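Local coordinates for uncharacterized protein (Streptococcus mutans, PDB 3L7Y) that binds a magnesium ion and is probably a phosphatase of the haloacid dehalogenase-like family, at residues T243-N255 against L262-V276. Sequence-based numbering, arbitrary orientation.
Sequences TSDHLMAFGDGGN and LAKYSYAMANAPKNV. With MG (magnesium ion), chain B.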
loop_
_atom_site.group_PDB
_atom_site.type_symbol
_atom_site.label_atom_id
_atom_site.label_comp_id
_atom_site.label_asym_id
_atom_site.label_seq_id
_atom_site.Cartn_x
_atom_site.Cartn_y
_atom_site.Cartn_z
ATOM N N THR A 243 -3.573 21.582 -0.155
ATOM C CA THR A 243 -2.217 21.392 -0.639
ATOM C C THR A 243 -1.455 20.473 0.296
ATOM O O THR A 243 -1.945 20.105 1.373
ATOM C CB THR A 243 -1.439 22.716 -0.756
ATOM O OG1 THR A 243 -1.031 23.156 0.546
ATOM C CG2 THR A 243 -2.281 23.773 -1.424
ATOM N N SER A 244 -0.246 20.124 -0.123
ATOM C CA SER A 244 0.613 19.240 0.643
ATOM C C SER A 244 1.016 19.886 1.960
ATOM O O SER A 244 1.542 19.218 2.845
ATOM C CB SER A 244 1.848 18.878 -0.173
ATOM O OG SER A 244 2.576 20.049 -0.483
ATOM N N ASP A 245 0.768 21.188 2.095
ATOM C CA ASP A 245 1.062 21.867 3.353
ATOM C C ASP A 245 0.104 21.444 4.462
ATOM O O ASP A 245 0.403 21.619 5.648
ATOM C CB ASP A 245 1.044 23.388 3.182
ATOM C CG ASP A 245 2.246 23.905 2.410
ATOM O OD1 ASP A 245 3.268 23.185 2.306
ATOM O OD2 ASP A 245 2.163 25.040 1.901
ATOM N N HIS A 246 -1.042 20.886 4.072
ATOM C CA HIS A 246 -2.047 20.424 5.028
ATOM C C HIS A 246 -1.982 18.914 5.226
ATOM O O HIS A 246 -2.800 18.330 5.944
ATOM C CB HIS A 246 -3.453 20.773 4.530
ATOM C CG HIS A 246 -3.552 22.127 3.899
ATOM N ND1 HIS A 246 -3.775 22.306 2.550
ATOM C CD2 HIS A 246 -3.456 23.368 4.434
ATOM C CE1 HIS A 246 -3.819 23.598 2.282
ATOM N NE2 HIS A 246 -3.629 24.263 3.408
ATOM N N LEU A 247 -1.035 18.275 4.560
ATOM C CA LEU A 247 -0.931 16.821 4.630
ATOM C C LEU A 247 -0.013 16.348 5.762
ATOM O O LEU A 247 1.131 16.788 5.878
ATOM C CB LEU A 247 -0.491 16.246 3.274
ATOM C CG LEU A 247 -0.387 14.720 3.208
ATOM C CD1 LEU A 247 -1.727 14.067 3.561
ATOM C CD2 LEU A 247 0.061 14.267 1.832
ATOM N N MET A 248 -0.544 15.486 6.619
ATOM C CA MET A 248 0.269 14.737 7.560
ATOM C C MET A 248 0.216 13.274 7.126
ATOM O O MET A 248 -0.861 12.768 6.818
ATOM C CB MET A 248 -0.275 14.897 8.983
ATOM C CG MET A 248 0.340 13.952 10.013
ATOM S SD MET A 248 -0.513 14.032 11.616
ATOM C CE MET A 248 0.173 15.566 12.242
ATOM N N ALA A 249 1.367 12.603 7.097
ATOM C CA ALA A 249 1.458 11.244 6.571
ATOM C C ALA A 249 2.490 10.402 7.314
ATOM O O ALA A 249 3.546 10.910 7.696
ATOM C CB ALA A 249 1.790 11.282 5.089
ATOM N N PHE A 250 2.176 9.119 7.506
ATOM C CA PHE A 250 3.035 8.169 8.218
ATOM C C PHE A 250 3.417 6.981 7.337
ATOM O O PHE A 250 2.580 6.467 6.630
ATOM C CB PHE A 250 2.301 7.612 9.444
ATOM C CG PHE A 250 1.856 8.667 10.423
ATOM C CD1 PHE A 250 0.651 9.322 10.244
ATOM C CD2 PHE A 250 2.648 8.990 11.517
ATOM C CE1 PHE A 250 0.224 10.287 11.129
ATOM C CE2 PHE A 250 2.238 9.960 12.426
ATOM C CZ PHE A 250 1.026 10.616 12.229
ATOM N N GLY A 251 4.665 6.525 7.408
ATOM C CA GLY A 251 5.091 5.368 6.636
ATOM C C GLY A 251 6.299 4.698 7.264
ATOM O O GLY A 251 6.938 5.267 8.164
ATOM N N ASP A 252 6.604 3.485 6.806
ATOM C CA ASP A 252 7.780 2.764 7.268
ATOM C C ASP A 252 8.479 2.040 6.124
ATOM O O ASP A 252 9.453 1.333 6.360
ATOM C CB ASP A 252 7.435 1.752 8.367
ATOM C CG ASP A 252 6.883 0.443 7.809
ATOM O OD1 ASP A 252 7.165 -0.631 8.382
ATOM O OD2 ASP A 252 6.162 0.487 6.795
ATOM N N GLY A 253 8.005 2.227 4.892
ATOM C CA GLY A 253 8.493 1.422 3.777
ATOM C C GLY A 253 8.847 2.140 2.481
ATOM O O GLY A 253 8.464 3.283 2.267
ATOM N N GLY A 254 9.565 1.449 1.595
ATOM C CA GLY A 254 9.965 2.035 0.328
ATOM C C GLY A 254 8.777 2.584 -0.447
ATOM O O GLY A 254 8.843 3.684 -1.013
ATOM N N ASN A 255 7.678 1.833 -0.453
ATOM C CA ASN A 255 6.467 2.258 -1.142
ATOM C C ASN A 255 5.754 3.443 -0.452
ATOM O O ASN A 255 4.708 3.906 -0.929
ATOM C CB ASN A 255 5.492 1.078 -1.318
ATOM C CG ASN A 255 5.068 0.454 0.008
ATOM O OD1 ASN A 255 5.742 0.609 1.021
ATOM N ND2 ASN A 255 3.949 -0.273 -0.005
ATOM N N LEU A 262 5.979 13.999 -0.234
ATOM C CA LEU A 262 4.889 14.894 -0.585
ATOM C C LEU A 262 4.374 15.682 0.604
ATOM O O LEU A 262 4.122 16.887 0.507
ATOM C CB LEU A 262 3.725 14.109 -1.194
ATOM C CG LEU A 262 2.452 14.938 -1.370
ATOM C CD1 LEU A 262 2.581 15.883 -2.564
ATOM C CD2 LEU A 262 1.229 14.025 -1.530
ATOM N N ALA A 263 4.190 14.989 1.725
ATOM C CA ALA A 263 3.534 15.579 2.890
ATOM C C ALA A 263 4.467 16.561 3.591
ATOM O O ALA A 263 5.619 16.236 3.863
ATOM C CB ALA A 263 3.107 14.487 3.860
ATOM N N LYS A 264 3.970 17.754 3.897
ATOM C CA LYS A 264 4.749 18.660 4.725
ATOM C C LYS A 264 4.953 18.033 6.105
ATOM O O LYS A 264 6.067 18.069 6.642
ATOM C CB LYS A 264 4.089 20.033 4.833
ATOM C CG LYS A 264 4.838 20.978 5.797
ATOM C CD LYS A 264 4.128 22.317 5.949
ATOM C CE LYS A 264 5.075 23.367 6.538
ATOM N NZ LYS A 264 4.514 24.741 6.454
ATOM N N TYR A 265 3.892 17.455 6.681
ATOM C CA TYR A 265 4.021 16.799 7.994
ATOM C C TYR A 265 4.226 15.282 7.871
ATOM O O TYR A 265 3.347 14.458 8.203
ATOM C CB TYR A 265 2.869 17.181 8.927
ATOM C CG TYR A 265 2.692 18.679 9.008
ATOM C CD1 TYR A 265 3.561 19.467 9.770
ATOM C CD2 TYR A 265 1.693 19.319 8.288
ATOM C CE1 TYR A 265 3.416 20.857 9.829
ATOM C CE2 TYR A 265 1.548 20.700 8.333
ATOM C CZ TYR A 265 2.405 21.461 9.106
ATOM O OH TYR A 265 2.245 22.825 9.145
ATOM N N SER A 266 5.417 14.929 7.394
ATOM C CA SER A 266 5.754 13.553 7.056
ATOM C C SER A 266 6.499 12.883 8.200
ATOM O O SER A 266 7.530 13.401 8.695
ATOM C CB SER A 266 6.599 13.529 5.787
ATOM O OG SER A 266 7.569 14.558 5.830
ATOM N N TYR A 267 5.965 11.736 8.617
ATOM C CA TYR A 267 6.477 11.000 9.768
ATOM C C TYR A 267 6.979 9.619 9.357
ATOM O O TYR A 267 6.196 8.813 8.866
ATOM C CB TYR A 267 5.377 10.842 10.837
ATOM C CG TYR A 267 5.055 12.120 11.577
ATOM C CD1 TYR A 267 5.690 12.430 12.778
ATOM C CD2 TYR A 267 4.155 13.032 11.055
ATOM C CE1 TYR A 267 5.407 13.625 13.458
ATOM C CE2 TYR A 267 3.865 14.218 11.717
ATOM C CZ TYR A 267 4.496 14.509 12.914
ATOM O OH TYR A 267 4.205 15.686 13.565
ATOM N N ALA A 268 8.273 9.352 9.553
ATOM C CA ALA A 268 8.778 7.984 9.481
ATOM C C ALA A 268 8.676 7.341 10.852
ATOM O O ALA A 268 9.028 7.956 11.855
ATOM C CB ALA A 268 10.229 7.961 9.000
ATOM N N MET A 269 8.198 6.102 10.901
ATOM C CA MET A 269 8.127 5.372 12.156
ATOM C C MET A 269 9.537 5.115 12.681
ATOM O O MET A 269 10.477 4.961 11.898
ATOM C CB MET A 269 7.372 4.050 11.968
ATOM C CG MET A 269 5.998 4.205 11.322
ATOM S SD MET A 269 4.931 5.328 12.257
ATOM C CE MET A 269 4.724 4.424 13.799
ATOM N N ALA A 270 9.690 5.087 14.003
ATOM C CA ALA A 270 10.987 4.774 14.609
ATOM C C ALA A 270 11.577 3.475 14.056
ATOM O O ALA A 270 12.801 3.320 14.021
ATOM C CB ALA A 270 10.877 4.695 16.131
ATOM N N ASN A 271 10.709 2.548 13.646
ATOM C CA ASN A 271 11.149 1.245 13.115
ATOM C C ASN A 271 11.471 1.218 11.624
ATOM O O ASN A 271 11.904 0.199 11.103
ATOM C CB ASN A 271 10.125 0.141 13.429
ATOM C CG ASN A 271 8.713 0.539 13.071
ATOM O OD1 ASN A 271 8.099 1.346 13.767
ATOM N ND2 ASN A 271 8.187 -0.020 11.977
ATOM N N ALA A 272 11.264 2.330 10.933
ATOM C CA ALA A 272 11.546 2.380 9.507
ATOM C C ALA A 272 13.054 2.345 9.258
ATOM O O ALA A 272 13.832 2.674 10.148
ATOM C CB ALA A 272 10.909 3.622 8.877
ATOM N N PRO A 273 13.467 1.916 8.054
ATOM C CA PRO A 273 14.881 1.868 7.667
ATOM C C PRO A 273 15.376 3.249 7.315
ATOM O O PRO A 273 14.564 4.128 7.016
ATOM C CB PRO A 273 14.888 1.018 6.388
ATOM C CG PRO A 273 13.447 0.638 6.114
ATOM C CD PRO A 273 12.570 1.483 6.970
ATOM N N LYS A 274 16.697 3.416 7.313
ATOM C CA LYS A 274 17.325 4.713 7.092
ATOM C C LYS A 274 16.796 5.473 5.885
ATOM O O LYS A 274 16.550 6.677 5.966
ATOM C CB LYS A 274 18.846 4.551 6.971
ATOM C CG LYS A 274 19.456 3.697 8.067
ATOM C CD LYS A 274 18.879 4.041 9.436
ATOM C CE LYS A 274 19.535 5.275 10.035
ATOM N NZ LYS A 274 20.928 5.003 10.508
ATOM N N ASN A 275 16.644 4.787 4.759
ATOM C CA ASN A 275 16.226 5.466 3.535
ATOM C C ASN A 275 14.817 6.050 3.615
ATOM O O ASN A 275 14.531 7.082 3.004
ATOM C CB ASN A 275 16.357 4.538 2.318
ATOM C CG ASN A 275 15.539 3.262 2.458
ATOM O OD1 ASN A 275 14.653 2.991 1.652
ATOM N ND2 ASN A 275 15.840 2.475 3.481
ATOM N N VAL A 276 13.932 5.387 4.362
ATOM C CA VAL A 276 12.569 5.887 4.543
ATOM C C VAL A 276 12.578 7.048 5.548
ATOM O O VAL A 276 11.836 8.015 5.415
ATOM C CB VAL A 276 11.610 4.771 5.016
ATOM C CG1 VAL A 276 10.228 5.337 5.306
ATOM C CG2 VAL A 276 11.512 3.642 3.952
HETATM MG MG MG B . 4.620 -0.844 5.622
HETATM O O HOH W 1 5.665 18.796 -1.348
HETATM O O HOH W 2 9.045 -1.797 9.901
HETATM O O HOH W 3 6.287 -2.424 6.550
HETATM O O HOH W 4 4.893 0.451 3.548
HETATM O O HOH W 5 5.849 -2.274 3.993
HETATM O O HOH W 6 2.735 -2.014 4.325
#
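Strands 247-251 and 265-268 are parallel neighbours in a beta-alpha-beta unit of the HAD-type Rossmann-like core, linked through helix 257-262. Their backbones pair from Y265 N to L247 O (3.0 Å) as far as M269 N to G251 O (3.1 Å). The Y267 N to A249 O bond is short at 2.7 Å and nearly straight. On one face of the sheet, the F250 and Y267 side chains lie side by side, pointing the same way. The ring planes are 21° apart, but the rings are offset with little overlap, and F250 CD2 meets Y267 CB at 3.4 Å. With M248 CG anti to its backbone N (chi1 169°), CG lies 3.9 Å from Y267 CE2. The bend at chi3 keeps M248 CE near that same atom, and the sulfur approaches the ring obliquely. Helix 291-301 packs on F250 and Y267. The other face carries A249, whose CB is 3.7 Å from A263 CB. Beside it, L247 CD2 touches L262 CD2, the two side chains crossing at about a right angle. The C-terminal end of strand 247-251 leads into the metal site, the usual place in this fold. D252 OD2 binds the magnesium ion at 2.4 Å, alongside D43 OD2 and the backbone O of D45. D252 OD1 accepts bonds from two waters. One is a magnesium ligand; the other accepts from N271 ND2 and so bridges the two segments. N271 ND2 also bonds G46 O, and N271 OD1 accepts from N287 N. V276 CG2 packs against G253 C at 3.4 Å.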